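Local coordinates for putative hydrolase (Chromobacterium violaceum, PDB 3MCW), which probably acts as a hydrolase of the isochorismatase family, at residues L55-H60 / V82-G87; A47-G52 / P86-I91; Q94-F99 / T123-E128; P31-Q36 / E165-S170; P13-I18 / A42-A47. All blocks are in the same frame, centred on the assembly; numbering follows the deposited sequence. Where two conformers were deposited one is given.

From the N terminus, contact 5 is the first to close, folding helix 37-51 back onto strand 14-18. Contact 4 opens at 31-36, before contact 5 has closed, so the two cross; it closes only at helix 163-174, and contacts 1, 2 and 3 fall between its ends. Contact 2 starts from the end of helix 37-51, contact 1 from strand 55-60; contact 1 ends in the loop before strand 89-93 and contact 2 runs on into that strand, the two sharing Pro86 and Gly87. Contact 3 follows in series, joining the loop after that strand to helix 123-136. Contacts 5, 1 and 2 gather on one flank of the parallel sheet; contacts 3 and 4 reach the second subunit.

Contact 1 (L55-H60 / V82-G87); sequences LIHIRH and VEPRPG. With EDO (1,2-ethanediol), chain L.
His57 of strand 55-60 meets the 82-87 loop through the face of its imidazole, which lies against Pro84. This is a CH-pi contact: Pro84 CG sits almost centrally over the ring, 3.7 Å from the His57 ring centroid and 7° off the normal. Pro84 CB covers the NE2 and CD2 side of the same face, 3.7 Å from His57 NE2. With chi1 at -55°, CG of His57 stands anti to the carbonyl carbon, and the imidazole projects from the strand toward the loop.

The polar link is indirect. A water in the plane of the imidazole lies 2.9 Å from His57 ND1 and donates to Val82 O at 3.1 Å, tying the ring edge to the loop backbone. The second nitrogen, NE2, is bonded to OE1 of Glu88, just beyond the loop segment.

At the start of the strand, a 1,2-ethanediol probably left from crystallisation takes a hydrogen bond from Leu55 N to its O2 (2.9 Å), and its O1 donates to Leu55 O (2.6 Å).

With a proline on one face and partners at both nitrogens, the imidazole should have little freedom to swing, so a nonpolar face and a polar rim hold loop to strand.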
# COMPACT_ATOMS: atom_id res chain seq x y z
N LEU A 55 11.09 3.80 20.24
CA LEU A 55 10.14 2.77 19.90
C LEU A 55 8.73 3.30 20.00
O LEU A 55 8.41 4.14 20.85
CB LEU A 55 10.38 1.45 20.60
CG LEU A 55 10.08 1.47 22.06
CD1 LEU A 55 8.74 0.99 22.20
CD2 LEU A 55 11.05 0.54 22.81
N ILE A 56 7.87 2.83 19.10
CA ILE A 56 6.44 3.19 19.09
C ILE A 56 5.64 1.92 18.84
O ILE A 56 5.90 1.18 17.87
CB ILE A 56 6.12 4.24 18.00
CG1 ILE A 56 6.85 5.56 18.28
CG2 ILE A 56 4.63 4.44 17.86
CD1 ILE A 56 6.73 6.57 17.14
N HIS A 57 4.64 1.69 19.69
CA HIS A 57 3.64 0.65 19.48
C HIS A 57 2.46 1.27 18.74
O HIS A 57 1.92 2.28 19.16
CB HIS A 57 3.15 0.11 20.81
CG HIS A 57 4.18 -0.39 21.73
ND1 HIS A 57 4.61 -1.71 21.70
CD2 HIS A 57 4.88 0.24 22.71
CE1 HIS A 57 5.51 -1.84 22.66
NE2 HIS A 57 5.71 -0.68 23.28
N ILE A 58 2.04 0.65 17.63
CA ILE A 58 0.84 1.02 16.93
C ILE A 58 -0.26 0.04 17.31
O ILE A 58 -0.07 -1.19 17.26
CB ILE A 58 1.07 1.01 15.39
CG1 ILE A 58 2.16 1.98 14.97
CG2 ILE A 58 -0.26 1.26 14.65
CD1 ILE A 58 1.94 3.44 15.36
N ARG A 59 -1.41 0.57 17.68
CA ARG A 59 -2.56 -0.17 18.12
C ARG A 59 -3.73 0.09 17.18
O ARG A 59 -3.97 1.25 16.83
CB ARG A 59 -2.99 0.31 19.55
CG ARG A 59 -3.91 -0.60 20.27
CD ARG A 59 -4.31 -0.02 21.60
NE ARG A 59 -5.19 1.11 21.47
CZ ARG A 59 -5.49 1.96 22.45
NH1 ARG A 59 -4.85 1.87 23.62
NH2 ARG A 59 -6.35 2.93 22.24
N HIS A 60 -4.48 -0.93 16.82
CA HIS A 60 -5.65 -0.75 15.98
C HIS A 60 -6.91 -0.71 16.84
O HIS A 60 -7.13 -1.59 17.68
CB HIS A 60 -5.77 -1.88 14.94
CG HIS A 60 -6.75 -1.55 13.89
ND1 HIS A 60 -6.47 -0.65 12.88
CD2 HIS A 60 -8.03 -1.94 13.73
CE1 HIS A 60 -7.54 -0.54 12.13
NE2 HIS A 60 -8.50 -1.31 12.62
N VAL A 82 4.57 -8.73 23.59
CA VAL A 82 4.96 -7.39 23.15
C VAL A 82 4.11 -6.30 23.82
O VAL A 82 3.92 -5.22 23.29
CB VAL A 82 4.91 -7.26 21.62
CG1 VAL A 82 6.04 -8.13 20.99
CG2 VAL A 82 3.52 -7.64 21.06
N GLU A 83 3.70 -6.56 25.05
CA GLU A 83 2.88 -5.58 25.76
C GLU A 83 3.71 -4.33 26.06
O GLU A 83 4.84 -4.42 26.55
CB GLU A 83 2.28 -6.17 27.05
CG GLU A 83 1.32 -5.25 27.85
CD GLU A 83 1.03 -5.82 29.24
OE1 GLU A 83 1.27 -7.04 29.43
OE2 GLU A 83 0.56 -5.07 30.12
N PRO A 84 3.12 -3.14 25.82
CA PRO A 84 3.84 -1.93 26.20
C PRO A 84 4.06 -1.83 27.70
O PRO A 84 3.32 -2.39 28.49
CB PRO A 84 2.92 -0.81 25.69
CG PRO A 84 2.10 -1.45 24.60
CD PRO A 84 1.87 -2.85 25.08
N ARG A 85 5.06 -1.05 28.06
CA ARG A 85 5.36 -0.74 29.44
C ARG A 85 5.23 0.74 29.72
O ARG A 85 5.07 1.55 28.80
CB ARG A 85 6.73 -1.26 29.77
CG ARG A 85 6.73 -2.75 29.86
CD ARG A 85 8.08 -3.29 30.12
NE ARG A 85 8.07 -4.76 30.09
CZ ARG A 85 9.17 -5.51 30.02
NH1 ARG A 85 10.39 -4.98 30.06
NH2 ARG A 85 9.04 -6.82 29.95
N PRO A 86 5.23 1.11 31.00
CA PRO A 86 4.91 2.48 31.35
C PRO A 86 5.83 3.47 30.67
O PRO A 86 7.05 3.27 30.62
CB PRO A 86 5.03 2.50 32.87
CG PRO A 86 4.72 1.13 33.24
CD PRO A 86 5.28 0.26 32.20
N GLY A 87 5.25 4.53 30.15
CA GLY A 87 6.02 5.58 29.52
C GLY A 87 6.30 5.35 28.06
O GLY A 87 6.80 6.25 27.39
C1 EDO L . 9.58 7.43 20.82
O1 EDO L . 8.36 6.76 20.95
C2 EDO L . 10.31 7.24 22.13
O2 EDO L . 10.81 5.90 22.22
O HOH W 1 3.45 -4.01 20.48

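Contact 2 (A47-G52 / P86-I91); sequences AWRARG and PGETVI. With EDO (1,2-ethanediol), chain K; EDO (1,2-ethanediol), chain L.
A salt bridge joins the last turn of helix 37-51 to the lead-in of strand 89-93, the edge strand of the parallel sheet within this chain. Arg49 grips Glu88 side-on with two nitrogens, one for each carboxylate oxygen. NE donates to Glu88 OE2 at 2.8 Å, and Arg49 NH2 reaches Glu88 OE1 at 2.9 Å in a nearly straight bond (175°). Both oxygens use their syn lone pairs. The guanidinium and carboxylate planes are nearly coplanar, 27° apart, although the two side chains cross at about a right angle. Arg49 is extended from CG to NE, which carries its charged end from the helix across to the glutamate.

The helix stops just beyond, where Gly52, with positive phi, completes a Schellman motif and its N bonds to Arg49 O at 3.1 Å.

Each partner is held from elsewhere as well. Arg49 NH2 also donates to Glu83 O, and Glu88 OE1 also accepts from Arg85 N and His57 NE2. OE1 is thus gripped by three donors, and the carboxylate probably stays ionised. Its charge would also help offset the closeness of the Arg49 and Arg85 guanidinium groups at this surface.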
# COMPACT_ATOMS: atom_id res chain seq x y z
N ALA A 47 15.67 -5.81 22.87
CA ALA A 47 16.89 -5.15 22.48
C ALA A 47 16.74 -3.64 22.45
O ALA A 47 17.64 -2.90 22.90
CB ALA A 47 17.39 -5.68 21.16
N TRP A 48 15.63 -3.15 21.91
CA TRP A 48 15.36 -1.72 21.86
C TRP A 48 15.29 -1.15 23.26
O TRP A 48 15.84 -0.07 23.52
CB TRP A 48 14.11 -1.41 21.02
CG TRP A 48 14.43 -0.81 19.67
CD1 TRP A 48 14.30 0.51 19.36
CD2 TRP A 48 14.94 -1.46 18.50
NE1 TRP A 48 14.73 0.72 18.08
CE2 TRP A 48 15.13 -0.46 17.53
CE3 TRP A 48 15.23 -2.79 18.14
CZ2 TRP A 48 15.58 -0.73 16.24
CZ3 TRP A 48 15.72 -3.07 16.88
CH2 TRP A 48 15.87 -2.03 15.92
N ARG A 49 14.56 -1.80 24.14
CA ARG A 49 14.45 -1.37 25.52
C ARG A 49 15.81 -1.37 26.22
O ARG A 49 16.17 -0.40 26.89
CB ARG A 49 13.47 -2.25 26.28
CG ARG A 49 12.03 -2.03 25.92
CD ARG A 49 11.16 -3.09 26.54
NE ARG A 49 9.74 -2.77 26.33
CZ ARG A 49 8.73 -3.61 26.48
NH1 ARG A 49 8.91 -4.88 26.77
NH2 ARG A 49 7.50 -3.15 26.34
N ALA A 50 16.57 -2.44 26.06
CA ALA A 50 17.86 -2.58 26.72
C ALA A 50 18.82 -1.49 26.26
O ALA A 50 19.61 -1.02 27.06
CB ALA A 50 18.43 -3.97 26.47
N ARG A 51 18.73 -1.09 24.99
CA ARG A 51 19.61 -0.10 24.41
C ARG A 51 19.07 1.32 24.55
O ARG A 51 19.77 2.29 24.22
CB ARG A 51 19.89 -0.43 22.95
CG ARG A 51 20.77 -1.68 22.75
CD ARG A 51 20.91 -1.98 21.27
NE ARG A 51 21.72 -3.17 20.98
CZ ARG A 51 23.04 -3.23 21.03
NH1 ARG A 51 23.77 -2.18 21.40
NH2 ARG A 51 23.67 -4.38 20.74
N GLY A 52 17.84 1.47 25.04
CA GLY A 52 17.27 2.80 25.17
C GLY A 52 17.00 3.50 23.85
O GLY A 52 17.07 4.73 23.78
N PRO A 86 5.23 1.11 31.00
CA PRO A 86 4.91 2.48 31.35
C PRO A 86 5.83 3.47 30.67
O PRO A 86 7.05 3.27 30.62
CB PRO A 86 5.03 2.50 32.87
CG PRO A 86 4.72 1.13 33.24
CD PRO A 86 5.28 0.26 32.20
N GLY A 87 5.25 4.53 30.15
CA GLY A 87 6.02 5.58 29.52
C GLY A 87 6.30 5.35 28.06
O GLY A 87 6.80 6.25 27.39
N GLU A 88 6.05 4.16 27.54
CA GLU A 88 6.31 3.90 26.10
C GLU A 88 5.19 4.50 25.27
O GLU A 88 4.03 4.49 25.65
CB GLU A 88 6.44 2.40 25.84
CG GLU A 88 7.69 1.83 26.49
CD GLU A 88 7.91 0.36 26.23
OE1 GLU A 88 6.96 -0.36 25.84
OE2 GLU A 88 9.04 -0.10 26.50
N THR A 89 5.57 5.01 24.10
CA THR A 89 4.63 5.62 23.18
C THR A 89 3.75 4.57 22.50
O THR A 89 4.25 3.64 21.88
CB THR A 89 5.34 6.45 22.13
OG1 THR A 89 6.19 7.39 22.79
CG2 THR A 89 4.39 7.14 21.16
N VAL A 90 2.45 4.77 22.62
CA VAL A 90 1.44 3.97 21.93
C VAL A 90 0.59 4.93 21.12
O VAL A 90 0.09 5.92 21.68
CB VAL A 90 0.54 3.20 22.94
CG1 VAL A 90 -0.54 2.41 22.20
CG2 VAL A 90 1.37 2.28 23.84
N ILE A 91 0.45 4.67 19.82
CA ILE A 91 -0.36 5.45 18.92
C ILE A 91 -1.46 4.58 18.38
O ILE A 91 -1.21 3.53 17.79
CB ILE A 91 0.44 6.07 17.77
CG1 ILE A 91 1.51 7.03 18.34
CG2 ILE A 91 -0.44 6.74 16.75
CD1 ILE A 91 2.42 7.63 17.33
C1 EDO K . 23.43 1.54 19.84
O1 EDO K . 24.63 2.28 20.18
C2 EDO K . 22.62 1.33 21.08
O2 EDO K . 23.20 0.36 21.95
C1 EDO L . 9.58 7.43 20.82
O1 EDO L . 8.36 6.76 20.95
C2 EDO L . 10.31 7.24 22.13
O2 EDO L . 10.81 5.90 22.22

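Contact 3 (Q94-F99 / T123-E128); sequences QTNSAF and TSNSVE. With EDO (1,2-ethanediol), chain I.
The amides of Asn96 and Asn125 come together at the wide pi-type turn near the start of helix 123-136, their planes turned 43° apart and their side chains passing at a slant. Asn96 ND2 approaches Asn125 OD1 to 3.2 Å, but the angle is too poor for a hydrogen bond. The two amides share a partner, which probably holds them side by side: both ND2 groups donate to OE2 of Glu177 of the second subunit, and Asn96 OD1 accepts from Asn136 ND2 of that subunit. Asn125 ND2 also donates to O2 of a 1,2-ethanediol, probably from the crystallisation liquor, at 3.1 Å. With CG anti to the backbone N (chi1 -165°), Asn125 brings its amide to Asn96, although its CB does not face the loop.

Within the pi-type turn, Glu128 N bonds weakly to Thr123 O. Ser126, near the helix start, packs against the backbone of Asn96, its CB 3.4 Å from Asn96 O. Lys93 bonds to Ser126 OG, and Ser126 probably occupies the position that belongs to the nucleophilic cysteine in relatives such as the nicotinamidases. The contact therefore joins the presumed active-site region to the dimer interface.

Further along the loop, Ser97 makes an ST turn: its OG lies at the edge of the Phe99 ring, in plane, and accepts from Phe99 N at 3.2 Å (162°).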
# COMPACT_ATOMS: atom_id res chain seq x y z
N GLN A 94 -7.24 4.00 13.30
CA GLN A 94 -8.53 3.42 12.94
C GLN A 94 -8.56 2.95 11.50
O GLN A 94 -9.57 2.40 11.10
CB GLN A 94 -9.66 4.41 13.16
CG GLN A 94 -9.90 4.68 14.61
CD GLN A 94 -11.17 5.45 14.85
OE1 GLN A 94 -12.25 5.16 14.28
NE2 GLN A 94 -11.08 6.44 15.68
N THR A 95 -7.50 3.16 10.73
CA THR A 95 -7.42 2.65 9.37
C THR A 95 -6.18 1.79 9.26
O THR A 95 -5.46 1.58 10.21
CB THR A 95 -7.34 3.78 8.29
OG1 THR A 95 -7.78 3.23 7.07
CG2 THR A 95 -5.90 4.21 7.96
N ASN A 96 -5.87 1.32 8.05
CA ASN A 96 -4.75 0.40 7.92
C ASN A 96 -3.40 1.05 8.12
O ASN A 96 -2.53 0.52 8.80
CB ASN A 96 -4.82 -0.31 6.58
CG ASN A 96 -6.15 -0.98 6.40
OD1 ASN A 96 -7.03 -0.48 5.72
ND2 ASN A 96 -6.33 -2.09 7.09
N SER A 97 -3.17 2.19 7.47
CA SER A 97 -1.90 2.87 7.60
C SER A 97 -1.77 3.57 8.95
O SER A 97 -2.60 4.37 9.31
CB SER A 97 -1.73 3.91 6.50
OG SER A 97 -0.52 4.62 6.79
N ALA A 98 -0.63 3.34 9.60
CA ALA A 98 -0.33 3.98 10.90
C ALA A 98 -0.14 5.50 10.80
O ALA A 98 -0.09 6.15 11.83
CB ALA A 98 0.91 3.35 11.52
N PHE A 99 -0.02 6.04 9.57
CA PHE A 99 0.14 7.47 9.40
C PHE A 99 -1.19 8.25 9.37
O PHE A 99 -1.23 9.44 9.67
CB PHE A 99 0.91 7.78 8.12
CG PHE A 99 2.34 7.32 8.18
CD1 PHE A 99 3.34 8.11 8.75
CD2 PHE A 99 2.71 6.09 7.68
CE1 PHE A 99 4.64 7.71 8.83
CE2 PHE A 99 4.00 5.67 7.76
CZ PHE A 99 4.99 6.48 8.33
N THR A 123 1.20 -8.82 7.40
CA THR A 123 2.20 -8.41 6.41
C THR A 123 1.56 -7.66 5.26
O THR A 123 2.09 -6.64 4.81
CB THR A 123 2.93 -9.64 5.84
OG1 THR A 123 3.30 -10.49 6.92
CG2 THR A 123 4.15 -9.22 5.03
N SER A 124 0.45 -8.19 4.75
CA SER A 124 -0.15 -7.76 3.52
C SER A 124 -1.25 -6.70 3.70
O SER A 124 -1.72 -6.16 2.71
CB SER A 124 -0.72 -8.99 2.82
OG SER A 124 -1.54 -9.74 3.71
N ASN A 125 -1.66 -6.42 4.94
CA ASN A 125 -2.71 -5.46 5.20
C ASN A 125 -2.11 -4.24 5.91
O ASN A 125 -1.53 -3.39 5.23
CB ASN A 125 -3.93 -6.11 5.85
CG ASN A 125 -5.13 -5.19 5.79
OD1 ASN A 125 -5.16 -4.23 5.01
ND2 ASN A 125 -6.14 -5.52 6.53
N SER A 126 -2.21 -4.12 7.23
CA SER A 126 -1.74 -2.92 7.89
C SER A 126 -0.24 -2.71 7.82
O SER A 126 0.22 -1.56 7.77
CB SER A 126 -2.24 -2.86 9.32
OG SER A 126 -3.64 -2.62 9.36
N VAL A 127 0.55 -3.79 7.86
CA VAL A 127 2.00 -3.61 7.73
C VAL A 127 2.33 -3.05 6.33
O VAL A 127 2.98 -2.03 6.22
CB VAL A 127 2.78 -4.91 7.99
CG1 VAL A 127 4.22 -4.74 7.69
CG2 VAL A 127 2.59 -5.37 9.46
N GLU A 128 1.82 -3.68 5.28
CA GLU A 128 2.07 -3.21 3.93
C GLU A 128 1.55 -1.78 3.73
O GLU A 128 2.26 -0.98 3.10
CB GLU A 128 1.47 -4.17 2.93
CG GLU A 128 1.66 -3.73 1.49
CD GLU A 128 1.56 -4.83 0.46
OE1 GLU A 128 1.32 -6.00 0.81
OE2 GLU A 128 1.71 -4.44 -0.70
C1 EDO I . -5.51 -8.90 10.66
O1 EDO I . -6.61 -8.35 11.40
C2 EDO I . -5.89 -9.00 9.21
O2 EDO I . -5.50 -7.83 8.51

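Contact 4 (P31-Q36 / E165-S170); sequences PRNHPQ and EVHAMS
Asn33 and His34 of the loop before helix 37-51 both bear on His167 of helix 163-174. The first interaction is amide against ring: Asn33 ND2 lies 3.3 Å above the imidazole plane of His167, shifted toward the rim, with His167 CG its closest atom at 3.4 Å. Chi1 of 69° tucks the Asn33 amide between its own backbone N and carbonyl carbon, where ND2 also comes over a face of the His34 ring.

The second is ring against ring. His34 and His167 have centroids 4.5 Å apart and planes at 67°, an oblique pairing in which His34 CE1 comes 3.3 Å from His167 NE2.

Hydrogen bonds fix these groups from outside: Asn33 OD1 to Thr150 N, His34 ND1 to Cys148 O, and His167 to Glu145 OE1 through NE2 and Thr123 OG1 through ND1. The loop also braces itself, since Arg32 NE donates to Asn33 O (3.1 Å) and Arg32 NH2 to His34 O (2.9 Å), while the arginine makes a cation-pi contact with Phe149.

His167 is thus held between the 31-36 loop, strand 140-149 and the start of helix 123-136, while Val166 and Met169 beside it pack on Met169 of the second subunit.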
# COMPACT_ATOMS: atom_id res chain seq x y z
N PRO A 31 -5.92 -19.46 8.66
CA PRO A 31 -4.58 -19.90 9.05
C PRO A 31 -3.53 -18.83 8.79
O PRO A 31 -3.60 -18.09 7.81
CB PRO A 31 -4.37 -21.15 8.21
CG PRO A 31 -5.76 -21.66 7.91
CD PRO A 31 -6.56 -20.41 7.72
N ARG A 32 -2.52 -18.85 9.65
CA ARG A 32 -1.39 -17.92 9.59
C ARG A 32 -0.09 -18.62 9.30
O ARG A 32 0.06 -19.83 9.45
CB ARG A 32 -1.26 -17.18 10.94
CG ARG A 32 -1.01 -18.12 12.14
CD ARG A 32 -0.68 -17.38 13.38
NE ARG A 32 0.69 -16.90 13.41
CZ ARG A 32 1.22 -16.28 14.47
NH1 ARG A 32 0.50 -16.08 15.55
NH2 ARG A 32 2.49 -15.90 14.47
N ASN A 33 0.90 -17.84 8.89
CA ASN A 33 2.28 -18.27 8.79
C ASN A 33 3.09 -17.78 10.01
O ASN A 33 2.55 -17.19 10.96
CB ASN A 33 2.92 -17.80 7.46
CG ASN A 33 3.13 -16.31 7.39
OD1 ASN A 33 2.39 -15.57 7.98
ND2 ASN A 33 4.18 -15.86 6.69
N HIS A 34 4.40 -18.04 9.94
CA HIS A 34 5.39 -17.51 10.88
C HIS A 34 4.98 -17.64 12.33
O HIS A 34 4.83 -16.66 13.03
CB HIS A 34 5.78 -16.06 10.56
CG HIS A 34 6.69 -15.93 9.40
ND1 HIS A 34 7.23 -14.72 9.02
CD2 HIS A 34 7.25 -16.86 8.59
CE1 HIS A 34 8.05 -14.90 8.01
NE2 HIS A 34 8.10 -16.19 7.74
N PRO A 35 4.88 -18.87 12.82
CA PRO A 35 4.47 -19.08 14.20
C PRO A 35 5.37 -18.45 15.25
O PRO A 35 4.89 -18.24 16.37
CB PRO A 35 4.45 -20.62 14.32
CG PRO A 35 5.39 -21.10 13.27
CD PRO A 35 5.13 -20.14 12.13
N GLN A 36 6.62 -18.19 14.91
CA GLN A 36 7.60 -17.57 15.81
C GLN A 36 7.65 -16.05 15.68
O GLN A 36 8.54 -15.42 16.25
CB GLN A 36 9.00 -18.15 15.55
CG GLN A 36 9.16 -19.63 15.91
CD GLN A 36 8.14 -20.13 16.94
OE1 GLN A 36 7.70 -19.39 17.82
NE2 GLN A 36 7.76 -21.40 16.81
N GLU A 165 2.48 -17.81 0.90
CA GLU A 165 2.48 -17.27 -0.45
C GLU A 165 2.07 -15.80 -0.44
O GLU A 165 2.63 -15.00 -1.18
CB GLU A 165 1.54 -18.09 -1.34
CG GLU A 165 2.06 -19.48 -1.65
CD GLU A 165 1.05 -20.30 -2.42
OE1 GLU A 165 -0.09 -20.48 -2.00
OE2 GLU A 165 1.45 -20.77 -3.50
N VAL A 166 1.07 -15.45 0.35
CA VAL A 166 0.63 -14.06 0.48
C VAL A 166 1.78 -13.19 0.99
O VAL A 166 2.05 -12.12 0.46
CB VAL A 166 -0.62 -13.97 1.39
CG1 VAL A 166 -0.99 -12.53 1.69
CG2 VAL A 166 -1.79 -14.75 0.79
N HIS A 167 2.43 -13.67 2.04
CA HIS A 167 3.58 -13.00 2.64
C HIS A 167 4.67 -12.79 1.59
O HIS A 167 5.22 -11.71 1.47
CB HIS A 167 4.06 -13.87 3.82
CG HIS A 167 5.15 -13.32 4.66
ND1 HIS A 167 4.93 -12.59 5.81
CD2 HIS A 167 6.48 -13.52 4.57
CE1 HIS A 167 6.13 -12.33 6.35
NE2 HIS A 167 7.08 -12.88 5.62
N ALA A 168 5.01 -13.85 0.86
CA ALA A 168 6.08 -13.78 -0.12
C ALA A 168 5.79 -12.76 -1.24
O ALA A 168 6.71 -12.11 -1.74
CB ALA A 168 6.33 -15.15 -0.71
N MSE A 169 4.52 -12.66 -1.63
CA MSE A 169 4.15 -11.71 -2.67
C MSE A 169 4.25 -10.28 -2.14
O MSE A 169 4.77 -9.38 -2.82
CB MSE A 169 2.78 -12.08 -3.28
CG MSE A 169 2.85 -13.35 -4.13
SE MSE A 169 1.19 -13.92 -5.00
CE MSE A 169 1.25 -12.64 -6.37
N SER A 170 3.76 -10.05 -0.93
CA SER A 170 3.88 -8.70 -0.36
C SER A 170 5.31 -8.29 -0.15
O SER A 170 5.69 -7.17 -0.48
CB SER A 170 3.12 -8.57 0.95
OG SER A 170 1.73 -8.57 0.75

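Contact 5 (P13-I18 / A42-A47); sequences PLLLLI and AGLLQA
Leu15 is the main bump of strand 14-18 against helix 42-47, its two methyls pressing on the helix between Leu44 and Leu45. CD2 goes deepest, to 3.7 Å from Leu45 CA and 3.9 Å from Leu44 C, so that it rests on the helix backbone as well as on side chains. CD1 lies beside it, 4.1 Å from Leu44 CB. This reach follows from chi1 of -177°, which sets CG of Leu15 anti to its backbone N.

Two residues further along the strand, Leu17 projects from the same side of the sheet. There the meeting is of branch ends: Leu17 CD1 touches Leu45 CD1 at 4.2 Å, the two side chains crossing at about a right angle. Leu45 accordingly offers its backbone and CB to Leu15 and its far methyl to Leu17, filling the dip between these two strand residues.

The axes of strand and helix pass 9.8 Å apart, with directions 142° apart, the helix running roughly back along the strand. Leu44 also packs on Ile187 of helix 184-191. Such leucine packing of a helix across a parallel sheet is that of a beta-alpha-beta crossover, here strand 14-18, helix 37-51 and strand 55-60, in the alpha/beta fold of the isochorismatase family.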
# COMPACT_ATOMS: atom_id res chain seq x y z
N PRO A 13 17.70 4.28 15.15
CA PRO A 13 16.60 3.65 14.42
C PRO A 13 15.45 3.40 15.38
O PRO A 13 15.64 3.00 16.54
CB PRO A 13 17.24 2.36 13.91
CG PRO A 13 18.31 2.05 14.93
CD PRO A 13 18.86 3.39 15.29
N LEU A 14 14.23 3.57 14.87
CA LEU A 14 13.02 3.50 15.67
C LEU A 14 12.26 2.21 15.35
O LEU A 14 11.96 1.93 14.18
CB LEU A 14 12.14 4.74 15.41
CG LEU A 14 10.85 4.81 16.24
CD1 LEU A 14 10.48 6.24 16.60
CD2 LEU A 14 9.66 4.13 15.53
N LEU A 15 11.92 1.46 16.39
CA LEU A 15 11.13 0.21 16.25
C LEU A 15 9.67 0.52 16.27
O LEU A 15 9.18 1.13 17.23
CB LEU A 15 11.48 -0.74 17.40
CG LEU A 15 10.80 -2.10 17.35
CD1 LEU A 15 11.26 -2.94 16.15
CD2 LEU A 15 11.09 -2.86 18.65
N LEU A 16 8.98 0.15 15.20
CA LEU A 16 7.57 0.39 15.00
C LEU A 16 6.84 -0.95 14.95
O LEU A 16 7.00 -1.69 13.96
CB LEU A 16 7.36 1.17 13.69
CG LEU A 16 5.96 1.72 13.46
CD1 LEU A 16 5.65 2.85 14.42
CD2 LEU A 16 5.84 2.21 12.00
N LEU A 17 6.14 -1.29 16.02
CA LEU A 17 5.43 -2.59 16.15
C LEU A 17 3.96 -2.39 15.84
O LEU A 17 3.29 -1.65 16.55
CB LEU A 17 5.62 -3.16 17.55
CG LEU A 17 7.04 -3.58 17.91
CD1 LEU A 17 7.09 -4.10 19.36
CD2 LEU A 17 7.58 -4.60 16.94
N ILE A 18 3.46 -3.09 14.83
CA ILE A 18 2.12 -2.84 14.30
C ILE A 18 1.10 -3.89 14.70
O ILE A 18 1.17 -5.05 14.28
CB ILE A 18 2.21 -2.63 12.78
CG1 ILE A 18 3.07 -1.40 12.47
CG2 ILE A 18 0.77 -2.60 12.16
CD1 ILE A 18 3.35 -1.26 10.98
N ALA A 42 9.41 -9.93 20.13
CA ALA A 42 9.83 -9.79 21.54
C ALA A 42 11.33 -9.57 21.63
O ALA A 42 11.79 -8.79 22.43
CB ALA A 42 9.42 -11.01 22.35
N GLY A 43 12.10 -10.27 20.79
CA GLY A 43 13.55 -10.11 20.77
C GLY A 43 13.96 -8.70 20.34
O GLY A 43 14.87 -8.10 20.90
N LEU A 44 13.28 -8.17 19.33
CA LEU A 44 13.55 -6.81 18.88
C LEU A 44 13.18 -5.81 19.99
O LEU A 44 13.95 -4.91 20.31
CB LEU A 44 12.78 -6.48 17.61
CG LEU A 44 13.21 -7.23 16.34
CD1 LEU A 44 12.16 -7.00 15.24
CD2 LEU A 44 14.59 -6.80 15.92
N LEU A 45 12.01 -5.99 20.59
CA LEU A 45 11.51 -5.07 21.62
C LEU A 45 12.45 -5.06 22.82
O LEU A 45 12.77 -4.00 23.35
CB LEU A 45 10.09 -5.49 22.02
CG LEU A 45 9.36 -4.66 23.08
CD1 LEU A 45 9.37 -3.19 22.71
CD2 LEU A 45 7.99 -5.24 23.33
N GLN A 46 12.90 -6.23 23.25
CA GLN A 46 13.82 -6.31 24.38
C GLN A 46 15.14 -5.62 24.08
O GLN A 46 15.69 -4.92 24.94
CB GLN A 46 14.09 -7.75 24.80
CG GLN A 46 14.87 -7.82 26.14
CD GLN A 46 15.28 -9.20 26.53
OE1 GLN A 46 14.94 -9.68 27.60
NE2 GLN A 46 16.03 -9.84 25.68
N ALA A 47 15.67 -5.81 22.87
CA ALA A 47 16.89 -5.15 22.48
C ALA A 47 16.74 -3.64 22.45
O ALA A 47 17.64 -2.90 22.90
CB ALA A 47 17.39 -5.68 21.16